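Local structure of deoxycytidylate deaminase (Cyanophage S-TIM5, 4P9C) at residues Ile40-Trp45 with Leu76-Lys81; Met28-Ile33 with Leu69-Asn74. The protein probably catalyses the zinc-dependent hydrolytic deamination of dCMP to dUMP. One frame throughout, in Å; residues are numbered along the deposited sequence.

Interaction 1: residues Ile40-Trp45 with Leu76-Lys81. With DCM (2'-deoxycytidine-5'-monophosphate), chain N.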
ATOM      1  N   ILE A  40      -5.204 -15.224   2.605  1.00 39.62           N
ATOM      2  CA  ILE A  40      -4.070 -15.806   3.320  1.00 38.05           C
ATOM      3  C   ILE A  40      -2.828 -14.938   3.121  1.00 38.22           C
ATOM      4  O   ILE A  40      -2.143 -15.027   2.090  1.00 39.67           O
ATOM      5  CB  ILE A  40      -3.800 -17.270   2.897  1.00 37.34           C
ATOM      6  CG1 ILE A  40      -5.030 -18.144   3.171  1.00 37.20           C
ATOM      7  CG2 ILE A  40      -2.576 -17.825   3.636  1.00 37.85           C
ATOM      8  CD1 ILE A  40      -5.021 -19.493   2.459  1.00 33.31           C
ATOM      9  N   LEU A  41      -2.547 -14.097   4.114  1.00 36.85           N
ATOM     10  CA  LEU A  41      -1.489 -13.090   3.990  1.00 35.23           C
ATOM     11  C   LEU A  41      -0.086 -13.644   4.223  1.00 33.64           C
ATOM     12  O   LEU A  41       0.884 -13.135   3.651  1.00 34.31           O
ATOM     13  CB  LEU A  41      -1.764 -11.908   4.924  1.00 34.92           C
ATOM     14  CG  LEU A  41      -3.205 -11.371   4.952  1.00 35.46           C
ATOM     15  CD1 LEU A  41      -3.330 -10.278   6.002  1.00 37.94           C
ATOM     16  CD2 LEU A  41      -3.662 -10.861   3.578  1.00 36.13           C
ATOM     17  N   ALA A  42       0.021 -14.675   5.055  1.00 32.39           N
ATOM     18  CA  ALA A  42       1.310 -15.309   5.317  1.00 31.62           C
ATOM     19  C   ALA A  42       1.177 -16.790   5.629  1.00 30.68           C
ATOM     20  O   ALA A  42       0.251 -17.208   6.331  1.00 29.88           O
ATOM     21  CB  ALA A  42       2.041 -14.590   6.448  1.00 31.06           C
ATOM     22  N   HIS A  43       2.098 -17.590   5.143  1.00 30.64           N
ATOM     23  CA  HIS A  43       2.185 -18.996   5.489  1.00 30.86           C
ATOM     24  C   HIS A  43       3.579 -19.364   5.961  1.00 30.68           C
ATOM     25  O   HIS A  43       4.508 -19.352   5.220  1.00 31.15           O
ATOM     26  CB  HIS A  43       1.754 -19.887   4.339  1.00 31.06           C
ATOM     27  CG  HIS A  43       2.453 -19.619   3.056  1.00 31.88           C
ATOM     28  ND1 HIS A  43       1.799 -19.152   1.952  1.00 34.69           N
ATOM     29  CD2 HIS A  43       3.737 -19.764   2.691  1.00 35.43           C
ATOM     30  CE1 HIS A  43       2.649 -19.018   0.960  1.00 34.92           C
ATOM     31  NE2 HIS A  43       3.833 -19.380   1.385  1.00 34.67           N
ATOM     32  N   GLY A  44       3.693 -19.682   7.230  1.00 29.13           N
ATOM     33  CA  GLY A  44       4.967 -19.986   7.859  1.00 26.80           C
ATOM     34  C   GLY A  44       5.056 -21.416   8.339  1.00 25.54           C
ATOM     35  O   GLY A  44       4.066 -22.000   8.782  1.00 25.35           O
ATOM     36  N   TRP A  45       6.254 -21.980   8.239  1.00 23.84           N
ATOM     37  CA  TRP A  45       6.532 -23.298   8.787  1.00 23.52           C
ATOM     38  C   TRP A  45       7.896 -23.279   9.463  1.00 22.85           C
ATOM     39  O   TRP A  45       8.738 -22.433   9.144  1.00 22.71           O
ATOM     40  CB  TRP A  45       6.477 -24.365   7.693  1.00 23.09           C
ATOM     41  CG  TRP A  45       7.485 -24.151   6.615  1.00 21.29           C
ATOM     42  CD1 TRP A  45       8.797 -24.524   6.639  1.00 23.93           C
ATOM     43  CD2 TRP A  45       7.271 -23.500   5.356  1.00 18.33           C
ATOM     44  NE1 TRP A  45       9.415 -24.153   5.470  1.00 26.19           N
ATOM     45  CE2 TRP A  45       8.507 -23.522   4.666  1.00 21.06           C
ATOM     46  CE3 TRP A  45       6.162 -22.907   4.744  1.00 18.88           C
ATOM     47  CZ2 TRP A  45       8.660 -22.970   3.391  1.00 22.48           C
ATOM     48  CZ3 TRP A  45       6.318 -22.360   3.473  1.00 20.64           C
ATOM     49  CH2 TRP A  45       7.557 -22.401   2.810  1.00 18.86           C
ATOM     50  N   LEU A  76       5.063 -14.191  11.410  1.00 27.94           N
ATOM     51  CA  LEU A  76       5.184 -12.851  11.967  1.00 28.39           C
ATOM     52  C   LEU A  76       6.165 -12.026  11.137  1.00 28.98           C
ATOM     53  O   LEU A  76       5.876 -10.886  10.770  1.00 29.43           O
ATOM     54  CB  LEU A  76       5.671 -12.947  13.418  1.00 28.02           C
ATOM     55  CG  LEU A  76       5.206 -11.954  14.495  1.00 29.75           C
ATOM     56  CD1 LEU A  76       5.763 -10.546  14.277  1.00 33.21           C
ATOM     57  CD2 LEU A  76       3.678 -11.921  14.620  1.00 31.18           C
ATOM     58  N   VAL A  77       7.318 -12.626  10.845  1.00 29.30           N
ATOM     59  CA  VAL A  77       8.381 -11.988  10.072  1.00 29.72           C
ATOM     60  C   VAL A  77       7.903 -11.718   8.655  1.00 31.09           C
ATOM     61  O   VAL A  77       8.215 -10.675   8.065  1.00 31.74           O
ATOM     62  CB  VAL A  77       9.646 -12.881  10.048  1.00 29.41           C
ATOM     63  CG1 VAL A  77      10.602 -12.477   8.930  1.00 30.83           C
ATOM     64  CG2 VAL A  77      10.358 -12.829  11.396  1.00 29.48           C
ATOM     65  N   LYS A  78       7.135 -12.668   8.126  1.00 32.24           N
ATOM     66  CA  LYS A  78       6.557 -12.572   6.798  1.00 33.53           C
ATOM     67  C   LYS A  78       5.622 -11.379   6.705  1.00 34.16           C
ATOM     68  O   LYS A  78       5.591 -10.683   5.688  1.00 34.27           O
ATOM     69  CB  LYS A  78       5.784 -13.853   6.486  1.00 33.50           C
ATOM     70  CG  LYS A  78       5.598 -14.149   5.012  1.00 37.40           C
ATOM     71  CD  LYS A  78       6.837 -14.811   4.423  1.00 44.18           C
ATOM     72  CE  LYS A  78       6.561 -15.370   3.037  1.00 47.79           C
ATOM     73  NZ  LYS A  78       5.602 -16.529   3.070  1.00 46.26           N
ATOM     74  N   MET A  79       4.860 -11.157   7.776  1.00 35.10           N
ATOM     75  CA  MET A  79       3.924 -10.041   7.839  1.00 36.11           C
ATOM     76  C   MET A  79       4.635  -8.694   7.939  1.00 36.62           C
ATOM     77  O   MET A  79       4.106  -7.674   7.493  1.00 37.91           O
ATOM     78  CB  MET A  79       2.923 -10.222   8.984  1.00 35.23           C
ATOM     79  CG  MET A  79       1.859 -11.288   8.716  1.00 35.84           C
ATOM     80  SD  MET A  79       0.967 -11.076   7.157  1.00 33.46           S
ATOM     81  CE  MET A  79       0.099  -9.532   7.447  1.00 34.41           C
ATOM     82  N   ALA A  80       5.831  -8.695   8.523  1.00 36.72           N
ATOM     83  CA  ALA A  80       6.670  -7.498   8.573  1.00 37.73           C
ATOM     84  C   ALA A  80       7.238  -7.170   7.191  1.00 39.05           C
ATOM     85  O   ALA A  80       7.490  -6.004   6.879  1.00 38.86           O
ATOM     86  CB  ALA A  80       7.786  -7.675   9.587  1.00 37.45           C
ATOM     87  N   LYS A  81       7.437  -8.206   6.377  1.00 40.13           N
ATOM     88  CA  LYS A  81       7.877  -8.047   4.991  1.00 41.05           C
ATOM     89  C   LYS A  81       6.695  -7.772   4.061  1.00 41.71           C
ATOM     90  O   LYS A  81       6.884  -7.400   2.899  1.00 41.49           O
ATOM     91  CB  LYS A  81       8.655  -9.284   4.519  1.00 40.64           C
ATOM     92  CG  LYS A  81      10.079  -9.378   5.066  1.00 40.99           C
ATOM     93  CD  LYS A  81      10.860 -10.551   4.466  1.00 39.28           C
ATOM     94  CE  LYS A  81      10.573 -11.860   5.194  1.00 44.67           C
ATOM     95  NZ  LYS A  81      11.313 -13.015   4.598  1.00 48.13           N
TER
HETATM   96  N1  DCM N 202       9.663 -19.714   5.029  1.00 29.06           N
HETATM   97  C2  DCM N 202       8.346 -19.647   5.323  1.00 28.91           C
HETATM   98  N3  DCM N 202       7.410 -19.416   4.300  1.00 27.24           N
HETATM   99  C4  DCM N 202       7.846 -19.251   2.973  1.00 26.89           C
HETATM  100  C5  DCM N 202       9.200 -19.321   2.672  1.00 27.20           C
HETATM  101  C6  DCM N 202      10.108 -19.550   3.700  1.00 28.86           C
HETATM  102  O2  DCM N 202       7.940 -19.785   6.476  1.00 27.82           O
HETATM  103  N4  DCM N 202       6.961 -19.037   2.003  1.00 30.01           N
HETATM  104  C1' DCM N 202      10.664 -19.945   6.109  1.00 30.72           C
HETATM  105  C2' DCM N 202      10.748 -21.405   6.519  1.00 33.27           C
HETATM  106  C3' DCM N 202      12.213 -21.604   6.811  1.00 35.01           C
HETATM  107  C4' DCM N 202      12.909 -20.650   5.853  1.00 35.06           C
HETATM  108  O4' DCM N 202      11.987 -19.555   5.629  1.00 30.98           O
HETATM  109  O3' DCM N 202      12.497 -21.212   8.170  1.00 33.92           O
HETATM  110  C5' DCM N 202      13.265 -21.371   4.544  1.00 40.80           C
HETATM  111  O5' DCM N 202      13.998 -20.462   3.714  1.00 46.87           O
HETATM  112  P   DCM N 202      14.000 -20.668   2.126  1.00 49.33           P
HETATM  113  O1P DCM N 202      12.643 -20.666   1.527  1.00 51.50           O
HETATM  114  O2P DCM N 202      14.945 -19.508   1.509  1.00 50.26           O
HETATM  115  O3P DCM N 202      14.798 -22.057   1.839  1.00 46.26           O
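Ala-42 meets helix 76-81 through its methyl group, and the two neighbours Lys-78 and Met-79 share it: Ala-42 CB lies 3.8 Å from Lys-78 CB and 3.7 Å from Met-79 SD. The thioether also reaches the preceding residue, the two side chains crossing at a slant, with Leu-41 CB 3.6 Å from Met-79 SD and the methyl CE reaching the CD1 branch of the leucine. Bends at chi2 and chi3 fold the methionine back against the strand. No hydrogen bond joins the segments; their polar meeting point is a bound dCMP. Trp-45 lays one ring face over the cytosine, the planes modestly tilted, with base atom C2 3.6 Å above the indole plane and displaced toward its rim. Trp-45 N donates to O2 of the base at 3.3 Å (156°). At the exocyclic end, N4 sits at the edge of the His-43 ring, 3.2 Å from His-43 NE2. Lys-78 NZ lies near N4, but both are nominal donors; the ammonium is hydrogen-bonded instead to Gly-38 O of the third subunit. The lysine gets there by leaving the helix with CG anti to the backbone N and turning at chi2 (82°). A nucleotide pocket apart from the zinc centre is consistent with the regulatory site of dCMP deaminases. The axes of strand 40-45 and helix segment 76-81 approach to 7.7 Å, their directions 140° apart, and the strand pairs with strand 31-35. Phe-19 of helix 6-20 stacks on His-43, whereas Leu-76 and Ala-80 of helix 71-81 pack against the second subunit.

Interaction 2: residues Met28-Ile33 with Leu69-Asn74. With ZN (zinc ion), chain M; DU (2'-deoxyuridine-5'-monophosphate), chain O; DCM (2'-deoxycytidine-5'-monophosphate), chain N.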
ATOM      1  N   MET A  28       9.073 -32.386  14.833  1.00 32.94           N
ATOM      2  CA  MET A  28       7.679 -31.977  14.667  1.00 32.57           C
ATOM      3  C   MET A  28       7.545 -31.007  13.494  1.00 31.42           C
ATOM      4  O   MET A  28       8.310 -30.049  13.382  1.00 30.43           O
ATOM      5  CB  MET A  28       7.160 -31.315  15.952  1.00 32.99           C
ATOM      6  CG  MET A  28       5.641 -31.240  16.048  1.00 37.38           C
ATOM      7  SD  MET A  28       5.064 -30.811  17.705  1.00 47.81           S
ATOM      8  CE  MET A  28       5.234 -32.378  18.554  1.00 46.84           C
ATOM      9  N   LYS A  29       6.565 -31.262  12.633  1.00 30.34           N
ATOM     10  CA  LYS A  29       6.283 -30.381  11.503  1.00 28.52           C
ATOM     11  C   LYS A  29       5.134 -29.434  11.836  1.00 28.64           C
ATOM     12  O   LYS A  29       4.012 -29.872  12.112  1.00 28.99           O
ATOM     13  CB  LYS A  29       5.970 -31.196  10.251  1.00 28.16           C
ATOM     14  CG  LYS A  29       7.179 -31.882   9.638  1.00 27.33           C
ATOM     15  CD  LYS A  29       6.780 -32.670   8.399  1.00 30.47           C
ATOM     16  CE  LYS A  29       8.004 -33.251   7.691  1.00 28.89           C
ATOM     17  NZ  LYS A  29       8.605 -34.391   8.453  1.00 40.88           N
ATOM     18  N   VAL A  30       5.428 -28.134  11.815  1.00 27.73           N
ATOM     19  CA  VAL A  30       4.484 -27.108  12.263  1.00 27.53           C
ATOM     20  C   VAL A  30       4.199 -26.077  11.166  1.00 27.89           C
ATOM     21  O   VAL A  30       5.104 -25.669  10.439  1.00 27.57           O
ATOM     22  CB  VAL A  30       4.987 -26.385  13.548  1.00 27.55           C
ATOM     23  CG1 VAL A  30       3.892 -25.508  14.151  1.00 27.21           C
ATOM     24  CG2 VAL A  30       5.475 -27.390  14.586  1.00 27.96           C
ATOM     25  N   GLY A  31       2.935 -25.674  11.060  1.00 27.04           N
ATOM     26  CA  GLY A  31       2.507 -24.686  10.071  1.00 25.72           C
ATOM     27  C   GLY A  31       1.583 -23.627  10.645  1.00 26.07           C
ATOM     28  O   GLY A  31       0.733 -23.922  11.489  1.00 25.33           O
ATOM     29  N   ALA A  32       1.752 -22.392  10.172  1.00 25.87           N
ATOM     30  CA  ALA A  32       0.956 -21.249  10.627  1.00 26.66           C
ATOM     31  C   ALA A  32       0.421 -20.421   9.456  1.00 26.72           C
ATOM     32  O   ALA A  32       1.150 -20.129   8.505  1.00 28.45           O
ATOM     33  CB  ALA A  32       1.769 -20.379  11.574  1.00 24.99           C
ATOM     34  N   ILE A  33      -0.854 -20.046   9.538  1.00 27.13           N
ATOM     35  CA  ILE A  33      -1.545 -19.353   8.450  1.00 28.35           C
ATOM     36  C   ILE A  33      -2.198 -18.070   8.956  1.00 28.00           C
ATOM     37  O   ILE A  33      -2.976 -18.094   9.913  1.00 27.15           O
ATOM     38  CB  ILE A  33      -2.617 -20.270   7.790  1.00 27.94           C
ATOM     39  CG1 ILE A  33      -1.964 -21.464   7.079  1.00 29.00           C
ATOM     40  CG2 ILE A  33      -3.500 -19.493   6.812  1.00 30.55           C
ATOM     41  CD1 ILE A  33      -1.036 -21.111   5.917  1.00 29.45           C
ATOM     42  N   LEU A  69      13.574 -21.128  13.126  1.00 28.55           N
ATOM     43  CA  LEU A  69      12.465 -20.236  13.385  1.00 27.57           C
ATOM     44  C   LEU A  69      11.194 -21.055  13.543  1.00 27.78           C
ATOM     45  O   LEU A  69      10.951 -21.993  12.782  1.00 27.38           O
ATOM     46  CB  LEU A  69      12.331 -19.227  12.242  1.00 26.89           C
ATOM     47  CG  LEU A  69      13.429 -18.155  12.188  1.00 26.71           C
ATOM     48  CD1 LEU A  69      14.000 -18.015  10.779  1.00 29.69           C
ATOM     49  CD2 LEU A  69      12.911 -16.820  12.714  1.00 27.46           C
ATOM     50  N   HIS A  70      10.400 -20.708  14.552  1.00 27.53           N
ATOM     51  CA  HIS A  70       9.092 -21.319  14.751  1.00 27.57           C
ATOM     52  C   HIS A  70       8.154 -20.875  13.629  1.00 26.76           C
ATOM     53  O   HIS A  70       8.366 -19.825  13.014  1.00 26.38           O
ATOM     54  CB  HIS A  70       8.534 -20.928  16.120  1.00 27.83           C
ATOM     55  CG  HIS A  70       9.199 -21.616  17.274  1.00 30.92           C
ATOM     56  ND1 HIS A  70       8.554 -21.850  18.472  1.00 29.99           N
ATOM     57  CD2 HIS A  70      10.447 -22.124  17.416  1.00 32.07           C
ATOM     58  CE1 HIS A  70       9.375 -22.467  19.301  1.00 28.34           C
ATOM     59  NE2 HIS A  70      10.530 -22.648  18.683  1.00 31.64           N
ATOM     60  N   ALA A  71       7.130 -21.680  13.358  1.00 25.89           N
ATOM     61  CA  ALA A  71       6.164 -21.356  12.310  1.00 26.08           C
ATOM     62  C   ALA A  71       5.513 -19.997  12.561  1.00 26.31           C
ATOM     63  O   ALA A  71       5.273 -19.238  11.618  1.00 25.37           O
ATOM     64  CB  ALA A  71       5.104 -22.445  12.204  1.00 26.08           C
ATOM     65  N   GLU A  72       5.234 -19.704  13.832  1.00 26.74           N
ATOM     66  CA  GLU A  72       4.592 -18.446  14.225  1.00 27.22           C
ATOM     67  C   GLU A  72       5.540 -17.276  14.035  1.00 26.68           C
ATOM     68  O   GLU A  72       5.113 -16.178  13.681  1.00 26.11           O
ATOM     69  CB  GLU A  72       4.125 -18.486  15.683  1.00 27.82           C
ATOM     70  CG  GLU A  72       3.104 -19.569  16.006  1.00 31.35           C
ATOM     71  CD  GLU A  72       3.739 -20.922  16.282  1.00 38.80           C
ATOM     72  OE1 GLU A  72       2.991 -21.913  16.393  1.00 42.76           O
ATOM     73  OE2 GLU A  72       4.982 -21.002  16.387  1.00 34.31           O
ATOM     74  N   GLN A  73       6.824 -17.517  14.285  1.00 25.79           N
ATOM     75  CA  GLN A  73       7.854 -16.510  14.064  1.00 25.96           C
ATOM     76  C   GLN A  73       7.977 -16.188  12.585  1.00 25.43           C
ATOM     77  O   GLN A  73       8.045 -15.020  12.203  1.00 25.60           O
ATOM     78  CB  GLN A  73       9.203 -16.985  14.596  1.00 26.47           C
ATOM     79  CG  GLN A  73       9.391 -16.801  16.087  1.00 28.79           C
ATOM     80  CD  GLN A  73      10.705 -17.376  16.572  1.00 31.73           C
ATOM     81  OE1 GLN A  73      11.119 -18.459  16.155  1.00 30.59           O
ATOM     82  NE2 GLN A  73      11.368 -16.655  17.469  1.00 30.61           N
ATOM     83  N   ASN A  74       8.001 -17.232  11.759  1.00 24.50           N
ATOM     84  CA  ASN A  74       8.111 -17.071  10.317  1.00 24.24           C
ATOM     85  C   ASN A  74       6.932 -16.334   9.706  1.00 23.89           C
ATOM     86  O   ASN A  74       7.114 -15.551   8.773  1.00 22.98           O
ATOM     87  CB  ASN A  74       8.308 -18.423   9.634  1.00 23.40           C
ATOM     88  CG  ASN A  74       9.756 -18.846   9.604  1.00 25.34           C
ATOM     89  OD1 ASN A  74      10.653 -18.022   9.413  1.00 29.62           O
ATOM     90  ND2 ASN A  74       9.998 -20.136   9.785  1.00 29.02           N
TER
HETATM   91 ZN    ZN M 201       6.939 -20.569  18.964  1.00 34.39          ZN
HETATM   92  OP3  DU O 203      11.804 -29.145  19.584  1.00 33.80           O
HETATM   93  P    DU O 203      10.489 -28.788  20.133  1.00 33.01           P
HETATM   94  OP1  DU O 203       9.921 -29.785  21.067  1.00 31.78           O
HETATM   95  OP2  DU O 203      10.320 -27.391  20.556  1.00 33.22           O
HETATM   96  O5'  DU O 203       9.508 -28.931  18.893  1.00 34.06           O
HETATM   97  C5'  DU O 203      10.030 -29.251  17.601  1.00 32.65           C
HETATM   98  C4'  DU O 203       9.537 -28.223  16.581  1.00 32.98           C
HETATM   99  O4'  DU O 203       8.462 -27.462  17.151  1.00 33.67           O
HETATM  100  C3'  DU O 203      10.626 -27.193  16.331  1.00 32.55           C
HETATM  101  O3'  DU O 203      11.306 -27.502  15.105  1.00 32.03           O
HETATM  102  C2'  DU O 203       9.870 -25.884  16.176  1.00 32.71           C
HETATM  103  C1'  DU O 203       8.412 -26.278  16.342  1.00 33.32           C
HETATM  104  N1   DU O 203       7.655 -25.226  17.057  1.00 34.58           N
HETATM  105  C2   DU O 203       7.165 -24.180  16.375  1.00 34.16           C
HETATM  106  O2   DU O 203       7.346 -24.102  15.160  1.00 35.08           O
HETATM  107  N3   DU O 203       6.447 -23.175  17.036  1.00 34.68           N
HETATM  108  C4   DU O 203       6.239 -23.262  18.416  1.00 34.64           C
HETATM  109  O4   DU O 203       5.610 -22.383  19.004  1.00 35.64           O
HETATM  110  C5   DU O 203       6.749 -24.345  19.120  1.00 33.01           C
HETATM  111  C6   DU O 203       7.457 -25.327  18.439  1.00 34.67           C
HETATM  112  N1  DCM N 202       9.663 -19.714   5.029  1.00 29.06           N
HETATM  113  C2  DCM N 202       8.346 -19.647   5.323  1.00 28.91           C
HETATM  114  N3  DCM N 202       7.410 -19.416   4.300  1.00 27.24           N
HETATM  115  C4  DCM N 202       7.846 -19.251   2.973  1.00 26.89           C
HETATM  116  C5  DCM N 202       9.200 -19.321   2.672  1.00 27.20           C
HETATM  117  C6  DCM N 202      10.108 -19.550   3.700  1.00 28.86           C
HETATM  118  O2  DCM N 202       7.940 -19.785   6.476  1.00 27.82           O
HETATM  119  N4  DCM N 202       6.961 -19.037   2.003  1.00 30.01           N
HETATM  120  C1' DCM N 202      10.664 -19.945   6.109  1.00 30.72           C
HETATM  121  C2' DCM N 202      10.748 -21.405   6.519  1.00 33.27           C
HETATM  122  C3' DCM N 202      12.213 -21.604   6.811  1.00 35.01           C
HETATM  123  C4' DCM N 202      12.909 -20.650   5.853  1.00 35.06           C
HETATM  124  O4' DCM N 202      11.987 -19.555   5.629  1.00 30.98           O
HETATM  125  O3' DCM N 202      12.497 -21.212   8.170  1.00 33.92           O
HETATM  126  C5' DCM N 202      13.265 -21.371   4.544  1.00 40.80           C
HETATM  127  O5' DCM N 202      13.998 -20.462   3.714  1.00 46.87           O
HETATM  128  P   DCM N 202      14.000 -20.668   2.126  1.00 49.33           P
HETATM  129  O1P DCM N 202      12.643 -20.666   1.527  1.00 51.50           O
HETATM  130  O2P DCM N 202      14.945 -19.508   1.509  1.00 50.26           O
HETATM  131  O3P DCM N 202      14.798 -22.057   1.839  1.00 46.26           O
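Gly-31 and Ala-71 bring the backbones closest, their CA atoms 5.4 Å apart where strand 31-35 starts and helix 71-81 begins. Small groups make this possible: Ala-71 CB is set against the strand, 3.8 Å from Val-30 CG1 and 4.0 Å from Ala-32 CB, while the Ala-32 methyl also rests on Ala-71 O. Val-30 has a second task, since its CG2 branch touches the sugar of the bound dUMP at C1'. The helix start grips the uracil. Ala-71 N donates to O2 at 3.0 Å (163°), and N3 donates to Glu-72 OE2 at 2.7 Å (151°), two bonds that fix the base's rotation. Glu-72 turns at chi2 (83°) to bring its carboxylate to the ring; it is predicted to be the proton donor. His-70, the N-cap residue, turns one face of its ring to C2 of the uracil, the planes clearly tilted, and binds zinc through ND1 at 2.1 Å; O4 of the nucleotide, Cys-98 and Cys-101 complete the metal's ligands. His-70, Ala-71 and Glu-72 form the His-Ala-Glu signature of the deaminase family. His-70 N is held by Gln-73 OE1 at 2.9 Å, on a lone pair in the carbonyl plane, one half of a capping box. Strand 90-93 flanks strand 31-35 and touches Glu-72 through Cys-93, helix 99-107 packs beside the glutamate, and helix 6-20 covers Ile-33 on the other face of the sheet.

In the fold
Interactions 1 and 2 lie about 10 Å apart, centre to centre, on successive turns of helix 71-81, and each sets that helix against one of two paired strands. Gly-44 O and Ala-32 N, 2.7 Å apart, probably form a hydrogen bond that joins the strands. A second link is polar and ligand-bound: Asn-74 ND2 donates to Trp-45 O at 2.7 Å and also to O3' of the dCMP at 3.2 Å. One helix thus serves the zinc-bound dUMP with its first turn and the dCMP with Asn-74 and Lys-78. The two sites are nevertheless distinct, the side chain of His-43 in the dCMP pocket being about 13 Å from the bound dUMP.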